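Local atomic coordinates of abhydrolase domain-containing protein (Exiguobacterium antarcticum, PDB entry 5H3H), a protein that probably hydrolyses carboxylic esters as an alpha/beta-hydrolase-fold esterase, and may also act as a perhydrolase that makes peroxyacids. Residues E16-Q22 with G48-G53; R43-Y49 with V263-K267; N35-Y39 with L173-F177. All coordinates share one frame; numbering follows the deposited sequence.

Contact 1: residues E16-Q22 with G48-G53; sequences EDIGSGQ and GYRYIG
R50 reaches across to D17 and grips its carboxylate side-on with two nitrogens: NE meets OD1 at 2.8 Å and NH2 meets OD2 at 2.7 Å. The guanidinium and carboxylate planes lie only 12° apart, so both N-H groups point into the syn side of the acid, and the paired bonds should hold both groups against rotation. The arginine chain is extended throughout, with CG anti to the backbone N (chi1 -178°), and this carries the charge past G19, its opposite number, to D17 two residues earlier on the neighbouring strand. Arginine suits the place because NE and NH2 present two N-H groups in one plane, matched to the two carboxylate oxygens. Its NH1 binds a water that also donates to G21 O, tying the loop after I18 to the same guanidinium.

Alongside the salt bridge, strands 16-18 and 50-53 run antiparallel, their axes 4.8 Å apart. E16 with G53 and I18 with Y51 are hydrogen-bonded pairs, the latter including Y51 N to I18 O at 2.7 Å; D17 and I52 form the non-hydrogen-bonded pair between them. Past I18 the ladder breaks, and R50 N turns to Q22 O, which it meets from above the carbonyl plane. G19 and G21 both adopt positive phi, and a CB on either would run into a carbonyl oxygen, of Y49 and G48 respectively, so glycine suits both places.

On the face carrying E16, I18 and Y51, I18 CD1 lies 4.2 Å from Y51 CD2, while the Y51 hydroxyl bonds to N34. Here I18 and Y51 also rest on K41 and L45 of helix 38-46. In the central sheet of the alpha/beta hydrolase fold, strand 12-18 flanks strand 50-54, whose other neighbour is the parallel strand 23-27.

Contact 2: residues R43-Y49 with V263-K267; sequences RLLEEGY and VSYVK
The ring of Y49 receives V266 CG2 squarely on one face: the methyl lies 3.9 Å from the ring centroid and 6° off the ring normal, a CH-pi contact. At the ring edge, near its plane, sit L44 O, from the last turn of helix 38-46, and E47 CB, just after it. The hydroxyl passes beyond V266 to K267, where OH comes within 3.4 Å of CG and the two side chains cross at about a right angle. V266 holds CG2 between its backbone N and carbonyl carbon, and from there the methyl reaches the ring and also L44 CD2 at 4.1 Å. An alanine in place of Y49 would remove the ring and would probably leave this methyl without its aromatic partner and the aliphatic stem of K267 less covered.

Helix 38-46 ends here in a Schellman motif, with G48 taking the positive phi that glycine accepts readily, and the turn brings Y49 round to face helix 255-267, the C-terminal helix of the hydrolase fold. A valine suits position 263 because its two methyls diverge to meet different partners, CG2 lying 3.8 Å from R43 CG and CG1 3.9 Å from E47 OE2. At the outer margin E47 OE2 and K267 NZ form a long salt bridge of 3.8 Å, probably weak, while R43 pairs with E46 and, through NE, with E260 of the C-terminal helix.

Contact 3: residues N35-Y39 with L173-F177; sequences NMFEY and LQQWF
W176 sends its indole across to residues 35-39, with CG anti to its backbone N (chi1 164°), an orientation that aims the six-membered ring away from its own helix. From CB the indole extends to E38, where NE1 and CE2 each stand 4.0 Å from OE1, which approaches obliquely without bonding to NE1. CZ2 comes nearest of all, 3.4 Å from N35 O, which lies at the ring edge near its plane; this oxygen also accepts the backbone bond of E38 N. At the tip, CH2 packs against M36 CA and Y39 CE2. The broad, flat indole suits the place because one side chain can touch N35, M36, E38 and Y39 together.

Helix 38-46 is entered here through a 3-10 turn at 35-37, with F37 at the N-cap position; W176 belongs to helix 171-182, one of the helices inserted between strands 114-120 and 211-217, where alpha/beta hydrolases commonly carry a cap over the core. Y39 turns its edge toward the face of W176 in an offset edge-to-face pair, the planes 84° apart and the centroids 6.0 Å. Its hydroxyl passes alongside L173, whose CD2 is 3.5 Å from OH, and both side chains also touch L252. Deeper in, M36 CB meets the edge of F177 at CE1, 4.0 Å away, while F177 also meets F165 and F164, the latter lining the ethaneperoxoic acid pocket.

The segment from N35 to G53 runs through all three contacts: its start lies in contact 3, the end of helix 38-46 in contact 2, and strand 50-54 in contact 1. Contacts 1 and 2 have centres about 9 Å apart and share G48 and Y49; L45 CD1 of contact 2 also packs 3.4 Å from I18 O of contact 1. Contact 3 is centred about 19 Å from each of the others, touching contact 1 where Y51 OH lies 3.7 Å from F37 CB. It is also the one beside the pocket: the M36 side chain is about 6 Å from the bound ethaneperoxoic acid, near the probable S96-H248-D220 triad.

Contact 1: residues E16-Q22 with G48-G53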
loop_
_atom_site.group_PDB
_atom_site.type_symbol
_atom_site.label_atom_id
_atom_site.label_comp_id
_atom_site.label_asym_id
_atom_site.label_seq_id
_atom_site.Cartn_x
_atom_site.Cartn_y
_atom_site.Cartn_z
ATOM N N GLU B 16 -24.863 3.076 0.310
ATOM C CA GLU B 16 -25.844 3.373 1.298
ATOM C C GLU B 16 -25.046 3.950 2.506
ATOM O O GLU B 16 -24.398 3.237 3.285
ATOM C CB GLU B 16 -26.617 2.084 1.673
ATOM C CG GLU B 16 -27.868 2.286 2.506
ATOM C CD GLU B 16 -29.135 2.717 1.734
ATOM O OE1 GLU B 16 -29.163 2.622 0.493
ATOM O OE2 GLU B 16 -30.142 3.130 2.389
ATOM N N ASP B 17 -25.076 5.263 2.635
ATOM C CA ASP B 17 -24.270 5.940 3.647
ATOM C C ASP B 17 -25.274 6.495 4.678
ATOM O O ASP B 17 -26.072 7.380 4.360
ATOM C CB ASP B 17 -23.415 7.012 2.975
ATOM C CG ASP B 17 -22.633 7.904 4.003
ATOM O OD1 ASP B 17 -22.619 7.584 5.213
ATOM O OD2 ASP B 17 -22.015 8.932 3.589
ATOM N N ILE B 18 -25.267 5.935 5.882
ATOM C CA ILE B 18 -26.311 6.189 6.900
ATOM C C ILE B 18 -25.706 6.329 8.316
ATOM O O ILE B 18 -24.906 5.447 8.742
ATOM C CB ILE B 18 -27.299 4.997 7.002
ATOM C CG1 ILE B 18 -27.910 4.679 5.662
ATOM C CG2 ILE B 18 -28.435 5.350 7.933
ATOM C CD1 ILE B 18 -28.763 3.405 5.655
ATOM N N GLY B 19 -26.113 7.371 9.060
ATOM C CA GLY B 19 -25.681 7.587 10.443
ATOM C C GLY B 19 -24.512 8.553 10.509
ATOM O O GLY B 19 -24.051 9.040 9.474
ATOM N N SER B 20 -24.037 8.827 11.726
ATOM C CA SER B 20 -22.901 9.746 11.981
ATOM C C SER B 20 -21.979 9.063 12.980
ATOM O O SER B 20 -22.302 7.970 13.487
ATOM C CB SER B 20 -23.367 11.098 12.541
ATOM O OG SER B 20 -24.204 10.944 13.651
ATOM N N GLY B 21 -20.813 9.623 13.250
ATOM C CA GLY B 21 -19.878 8.821 14.128
ATOM C C GLY B 21 -19.300 7.607 13.391
ATOM O O GLY B 21 -19.462 7.555 12.195
ATOM N N GLN B 22 -18.619 6.646 14.063
ATOM C CA GLN B 22 -17.518 5.927 13.361
ATOM C C GLN B 22 -17.977 4.992 12.227
ATOM O O GLN B 22 -18.944 4.261 12.395
ATOM C CB GLN B 22 -16.575 5.157 14.327
ATOM C CG GLN B 22 -16.006 6.042 15.452
ATOM C CD GLN B 22 -15.179 7.199 14.906
ATOM O OE1 GLN B 22 -14.123 6.993 14.310
ATOM N NE2 GLN B 22 -15.654 8.417 15.109
ATOM N N GLY B 48 -25.076 3.978 17.343
ATOM C CA GLY B 48 -24.558 5.278 16.954
ATOM C C GLY B 48 -23.347 5.223 16.052
ATOM O O GLY B 48 -22.532 6.148 16.088
ATOM N N TYR B 49 -23.198 4.134 15.282
ATOM C CA TYR B 49 -22.166 4.057 14.244
ATOM C C TYR B 49 -22.744 4.427 12.874
ATOM O O TYR B 49 -23.944 4.516 12.717
ATOM C CB TYR B 49 -21.557 2.642 14.251
ATOM C CG TYR B 49 -20.744 2.473 15.525
ATOM C CD1 TYR B 49 -19.388 2.821 15.559
ATOM C CD2 TYR B 49 -21.351 2.073 16.709
ATOM C CE1 TYR B 49 -18.643 2.734 16.737
ATOM C CE2 TYR B 49 -20.637 1.993 17.890
ATOM C CZ TYR B 49 -19.288 2.318 17.903
ATOM O OH TYR B 49 -18.594 2.225 19.090
ATOM N N ARG B 50 -21.867 4.680 11.924
ATOM C CA ARG B 50 -22.230 5.050 10.608
ATOM C C ARG B 50 -22.016 3.839 9.683
ATOM O O ARG B 50 -20.906 3.339 9.572
ATOM C CB ARG B 50 -21.371 6.200 10.187
ATOM C CG ARG B 50 -21.676 6.740 8.828
ATOM C CD ARG B 50 -20.770 7.920 8.587
ATOM N NE ARG B 50 -20.845 8.376 7.206
ATOM C CZ ARG B 50 -20.092 9.340 6.697
ATOM N NH1 ARG B 50 -19.194 9.965 7.473
ATOM N NH2 ARG B 50 -20.198 9.677 5.397
ATOM N N TYR B 51 -23.096 3.408 9.036
ATOM C CA TYR B 51 -23.131 2.276 8.106
ATOM C C TYR B 51 -22.770 2.757 6.715
ATOM O O TYR B 51 -23.351 3.710 6.224
ATOM C CB TYR B 51 -24.546 1.678 8.118
ATOM C CG TYR B 51 -24.759 0.587 7.134
ATOM C CD1 TYR B 51 -24.298 -0.724 7.378
ATOM C CD2 TYR B 51 -25.445 0.829 5.928
ATOM C CE1 TYR B 51 -24.548 -1.737 6.477
ATOM C CE2 TYR B 51 -25.659 -0.202 5.018
ATOM C CZ TYR B 51 -25.225 -1.470 5.294
ATOM O OH TYR B 51 -25.423 -2.487 4.335
ATOM N N ILE B 52 -21.775 2.139 6.087
ATOM C CA ILE B 52 -21.415 2.436 4.735
ATOM C C ILE B 52 -21.483 1.098 3.974
ATOM O O ILE B 52 -20.561 0.356 3.988
ATOM C CB ILE B 52 -20.047 3.113 4.619
ATOM C CG1 ILE B 52 -20.049 4.512 5.278
ATOM C CG2 ILE B 52 -19.636 3.256 3.166
ATOM C CD1 ILE B 52 -19.208 4.559 6.519
ATOM N N GLY B 53 -22.605 0.825 3.317
ATOM C CA GLY B 53 -22.788 -0.455 2.613
ATOM C C GLY B 53 -22.600 -0.205 1.138
ATOM O O GLY B 53 -23.425 0.498 0.547
HETATM O O HOH W 1 -18.852 9.638 10.486
#

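Contact 2: residues R43-Y49 with V263-K267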
loop_
_atom_site.group_PDB
_atom_site.type_symbol
_atom_site.label_atom_id
_atom_site.label_comp_id
_atom_site.label_asym_id
_atom_site.label_seq_id
_atom_site.Cartn_x
_atom_site.Cartn_y
_atom_site.Cartn_z
ATOM N N ARG B 43 -28.642 -2.660 14.105
ATOM C CA ARG B 43 -27.897 -2.536 15.372
ATOM C C ARG B 43 -26.768 -1.518 15.320
ATOM O O ARG B 43 -26.624 -0.753 16.282
ATOM C CB ARG B 43 -27.386 -3.886 15.895
ATOM C CG ARG B 43 -26.914 -3.880 17.371
ATOM C CD ARG B 43 -28.053 -3.914 18.396
ATOM N NE ARG B 43 -29.041 -4.931 18.029
ATOM C CZ ARG B 43 -30.265 -5.062 18.552
ATOM N NH1 ARG B 43 -30.683 -4.253 19.548
ATOM N NH2 ARG B 43 -31.083 -6.043 18.099
ATOM N N LEU B 44 -25.954 -1.449 14.259
ATOM C CA LEU B 44 -24.872 -0.412 14.207
ATOM C C LEU B 44 -25.440 0.985 14.324
ATOM O O LEU B 44 -24.935 1.870 15.103
ATOM C CB LEU B 44 -24.038 -0.531 12.934
ATOM C CG LEU B 44 -23.312 -1.881 12.915
ATOM C CD1 LEU B 44 -22.933 -2.301 11.511
ATOM C CD2 LEU B 44 -22.074 -1.809 13.792
ATOM N N LEU B 45 -26.533 1.199 13.620
ATOM C CA LEU B 45 -27.236 2.516 13.697
ATOM C C LEU B 45 -27.787 2.833 15.107
ATOM O O LEU B 45 -27.520 3.894 15.651
ATOM C CB LEU B 45 -28.351 2.558 12.676
ATOM C CG LEU B 45 -28.131 3.192 11.301
ATOM C CD1 LEU B 45 -26.762 3.580 10.815
ATOM C CD2 LEU B 45 -28.831 2.363 10.250
ATOM N N GLU B 46 -28.488 1.915 15.762
ATOM C CA GLU B 46 -28.882 2.264 17.136
ATOM C C GLU B 46 -27.695 2.474 18.085
ATOM O O GLU B 46 -27.783 3.275 18.982
ATOM C CB GLU B 46 -29.939 1.358 17.708
ATOM C CG GLU B 46 -29.524 0.050 18.286
ATOM C CD GLU B 46 -30.703 -0.652 18.925
ATOM O OE1 GLU B 46 -31.508 0.051 19.553
ATOM O OE2 GLU B 46 -30.834 -1.882 18.810
ATOM N N GLU B 47 -26.557 1.824 17.856
ATOM C CA GLU B 47 -25.389 2.007 18.755
ATOM C C GLU B 47 -24.596 3.259 18.361
ATOM O O GLU B 47 -23.551 3.537 18.944
ATOM C CB GLU B 47 -24.488 0.778 18.725
ATOM C CG GLU B 47 -25.193 -0.545 19.049
ATOM C CD GLU B 47 -25.360 -0.793 20.520
ATOM O OE1 GLU B 47 -26.512 -0.889 21.016
ATOM O OE2 GLU B 47 -24.320 -0.884 21.169
ATOM N N GLY B 48 -25.076 3.978 17.343
ATOM C CA GLY B 48 -24.558 5.278 16.954
ATOM C C GLY B 48 -23.347 5.223 16.052
ATOM O O GLY B 48 -22.532 6.148 16.088
ATOM N N TYR B 49 -23.198 4.134 15.282
ATOM C CA TYR B 49 -22.166 4.057 14.244
ATOM C C TYR B 49 -22.744 4.427 12.874
ATOM O O TYR B 49 -23.944 4.516 12.717
ATOM C CB TYR B 49 -21.557 2.642 14.251
ATOM C CG TYR B 49 -20.744 2.473 15.525
ATOM C CD1 TYR B 49 -19.388 2.821 15.559
ATOM C CD2 TYR B 49 -21.351 2.073 16.709
ATOM C CE1 TYR B 49 -18.643 2.734 16.737
ATOM C CE2 TYR B 49 -20.637 1.993 17.890
ATOM C CZ TYR B 49 -19.288 2.318 17.903
ATOM O OH TYR B 49 -18.594 2.225 19.090
ATOM N N VAL B 263 -20.568 -5.837 16.608
ATOM C CA VAL B 263 -20.737 -4.615 17.344
ATOM C C VAL B 263 -19.686 -4.417 18.406
ATOM O O VAL B 263 -19.184 -3.312 18.567
ATOM C CB VAL B 263 -22.143 -4.573 17.996
ATOM C CG1 VAL B 263 -22.230 -3.495 19.076
ATOM C CG2 VAL B 263 -23.197 -4.362 16.892
ATOM N N SER B 264 -19.439 -5.475 19.175
ATOM C CA SER B 264 -18.401 -5.462 20.180
ATOM C C SER B 264 -17.038 -5.151 19.600
ATOM O O SER B 264 -16.315 -4.370 20.176
ATOM C CB SER B 264 -18.329 -6.825 20.887
ATOM O OG SER B 264 -19.528 -7.119 21.575
ATOM N N TYR B 265 -16.675 -5.793 18.488
ATOM C CA TYR B 265 -15.409 -5.531 17.828
ATOM C C TYR B 265 -15.307 -4.109 17.240
ATOM O O TYR B 265 -14.243 -3.494 17.319
ATOM C CB TYR B 265 -15.153 -6.564 16.742
ATOM C CG TYR B 265 -13.735 -6.692 16.264
ATOM C CD1 TYR B 265 -12.713 -7.184 17.112
ATOM C CD2 TYR B 265 -13.391 -6.342 14.978
ATOM C CE1 TYR B 265 -11.413 -7.318 16.649
ATOM C CE2 TYR B 265 -12.098 -6.450 14.517
ATOM C CZ TYR B 265 -11.092 -6.951 15.339
ATOM O OH TYR B 265 -9.784 -7.048 14.840
ATOM N N VAL B 266 -16.389 -3.589 16.664
ATOM C CA VAL B 266 -16.389 -2.170 16.240
ATOM C C VAL B 266 -16.120 -1.252 17.440
ATOM O O VAL B 266 -15.301 -0.345 17.323
ATOM C CB VAL B 266 -17.620 -1.691 15.396
ATOM C CG1 VAL B 266 -18.003 -2.704 14.317
ATOM C CG2 VAL B 266 -18.818 -1.305 16.230
ATOM N N LYS B 267 -16.774 -1.542 18.580
ATOM C CA LYS B 267 -16.509 -0.840 19.876
ATOM C C LYS B 267 -15.052 -0.966 20.387
ATOM O O LYS B 267 -14.481 0.023 20.825
ATOM C CB LYS B 267 -17.515 -1.292 20.976
ATOM C CG LYS B 267 -18.923 -0.701 20.849
ATOM C CD LYS B 267 -19.947 -1.464 21.682
ATOM C CE LYS B 267 -21.241 -0.695 21.902
ATOM N NZ LYS B 267 -21.182 0.306 23.040
#

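Contact 3: residues N35-Y39 with L173-F177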
loop_
_atom_site.group_PDB
_atom_site.type_symbol
_atom_site.label_atom_id
_atom_site.label_comp_id
_atom_site.label_asym_id
_atom_site.label_seq_id
_atom_site.Cartn_x
_atom_site.Cartn_y
_atom_site.Cartn_z
ATOM N N ASN B 35 -27.776 -4.705 1.021
ATOM C CA ASN B 35 -28.973 -5.021 1.776
ATOM C C ASN B 35 -28.905 -6.356 2.517
ATOM O O ASN B 35 -29.627 -6.530 3.456
ATOM C CB ASN B 35 -30.289 -4.977 0.934
ATOM C CG ASN B 35 -30.665 -3.584 0.504
ATOM O OD1 ASN B 35 -30.573 -2.644 1.277
ATOM N ND2 ASN B 35 -31.102 -3.439 -0.751
ATOM N N MET B 36 -28.034 -7.274 2.144
ATOM C CA MET B 36 -27.937 -8.525 2.945
ATOM C C MET B 36 -27.506 -8.252 4.405
ATOM O O MET B 36 -27.631 -9.123 5.229
ATOM C CB MET B 36 -26.962 -9.527 2.350
ATOM C CG MET B 36 -25.541 -9.089 2.410
ATOM S SD MET B 36 -24.369 -10.201 1.633
ATOM C CE MET B 36 -23.291 -10.464 3.002
ATOM N N PHE B 37 -26.972 -7.064 4.695
ATOM C CA PHE B 37 -26.483 -6.738 6.039
ATOM C C PHE B 37 -27.551 -6.055 6.894
ATOM O O PHE B 37 -27.237 -5.548 7.999
ATOM C CB PHE B 37 -25.261 -5.804 5.945
ATOM C CG PHE B 37 -24.046 -6.434 5.343
ATOM C CD1 PHE B 37 -23.450 -7.544 5.949
ATOM C CD2 PHE B 37 -23.483 -5.932 4.172
ATOM C CE1 PHE B 37 -22.310 -8.119 5.406
ATOM C CE2 PHE B 37 -22.360 -6.504 3.610
ATOM C CZ PHE B 37 -21.742 -7.609 4.256
ATOM N N GLU B 38 -28.794 -6.001 6.428
ATOM C CA GLU B 38 -29.791 -5.173 7.112
ATOM C C GLU B 38 -29.919 -5.394 8.635
ATOM O O GLU B 38 -30.022 -4.420 9.364
ATOM C CB GLU B 38 -31.163 -5.233 6.422
ATOM C CG GLU B 38 -32.181 -6.252 6.930
ATOM C CD GLU B 38 -33.533 -6.129 6.200
ATOM O OE1 GLU B 38 -33.557 -5.641 5.026
ATOM O OE2 GLU B 38 -34.569 -6.460 6.799
ATOM N N TYR B 39 -29.934 -6.674 9.074
ATOM C CA TYR B 39 -30.044 -7.050 10.501
ATOM C C TYR B 39 -28.870 -6.523 11.361
ATOM O O TYR B 39 -29.060 -6.163 12.518
ATOM C CB TYR B 39 -30.276 -8.587 10.668
ATOM C CG TYR B 39 -31.564 -8.981 10.019
ATOM C CD1 TYR B 39 -32.769 -8.650 10.612
ATOM C CD2 TYR B 39 -31.585 -9.487 8.701
ATOM C CE1 TYR B 39 -33.978 -8.874 9.964
ATOM C CE2 TYR B 39 -32.781 -9.718 8.059
ATOM C CZ TYR B 39 -33.983 -9.410 8.697
ATOM O OH TYR B 39 -35.208 -9.626 8.074
ATOM N N LEU B 173 -38.347 -14.932 4.427
ATOM C CA LEU B 173 -36.960 -14.553 4.581
ATOM C C LEU B 173 -36.070 -15.076 3.429
ATOM O O LEU B 173 -35.283 -14.340 2.899
ATOM C CB LEU B 173 -36.310 -15.000 5.885
ATOM C CG LEU B 173 -35.620 -14.089 6.884
ATOM C CD1 LEU B 173 -34.510 -14.750 7.698
ATOM C CD2 LEU B 173 -35.191 -12.703 6.366
ATOM N N GLN B 174 -36.200 -16.348 3.087
ATOM C CA GLN B 174 -35.473 -16.898 1.953
ATOM C C GLN B 174 -35.789 -16.171 0.663
ATOM O O GLN B 174 -34.883 -15.952 -0.118
ATOM C CB GLN B 174 -35.743 -18.370 1.745
ATOM C CG GLN B 174 -35.142 -19.302 2.771
ATOM C CD GLN B 174 -35.445 -20.781 2.465
ATOM O OE1 GLN B 174 -35.109 -21.300 1.384
ATOM N NE2 GLN B 174 -36.049 -21.473 3.423
ATOM N N GLN B 175 -37.060 -15.802 0.425
ATOM C CA GLN B 175 -37.419 -15.127 -0.806
ATOM C C GLN B 175 -36.791 -13.729 -0.881
ATOM O O GLN B 175 -36.363 -13.268 -1.949
ATOM C CB GLN B 175 -38.918 -15.021 -0.960
ATOM C CG GLN B 175 -39.405 -14.524 -2.330
ATOM C CD GLN B 175 -39.149 -15.509 -3.505
ATOM O OE1 GLN B 175 -39.227 -16.717 -3.354
ATOM N NE2 GLN B 175 -38.814 -14.965 -4.682
ATOM N N TRP B 176 -36.804 -13.041 0.240
ATOM C CA TRP B 176 -36.108 -11.776 0.338
ATOM C C TRP B 176 -34.651 -11.912 -0.126
ATOM O O TRP B 176 -34.149 -11.075 -0.875
ATOM C CB TRP B 176 -36.241 -11.190 1.770
ATOM C CG TRP B 176 -35.255 -10.094 2.055
ATOM C CD1 TRP B 176 -35.314 -8.774 1.617
ATOM C CD2 TRP B 176 -34.057 -10.215 2.775
ATOM N NE1 TRP B 176 -34.209 -8.115 2.006
ATOM C CE2 TRP B 176 -33.434 -8.954 2.761
ATOM C CE3 TRP B 176 -33.425 -11.276 3.428
ATOM C CZ2 TRP B 176 -32.181 -8.719 3.381
ATOM C CZ3 TRP B 176 -32.198 -11.037 4.090
ATOM C CH2 TRP B 176 -31.578 -9.751 4.024
ATOM N N PHE B 177 -33.961 -12.910 0.400
ATOM C CA PHE B 177 -32.551 -13.086 0.154
ATOM C C PHE B 177 -32.291 -13.470 -1.286
ATOM O O PHE B 177 -31.384 -12.921 -1.931
ATOM C CB PHE B 177 -31.904 -14.043 1.158
ATOM C CG PHE B 177 -30.432 -14.143 0.987
ATOM C CD1 PHE B 177 -29.608 -13.095 1.416
ATOM C CD2 PHE B 177 -29.870 -15.227 0.339
ATOM C CE1 PHE B 177 -28.229 -13.144 1.228
ATOM C CE2 PHE B 177 -28.483 -15.301 0.178
ATOM C CZ PHE B 177 -27.666 -14.252 0.615
#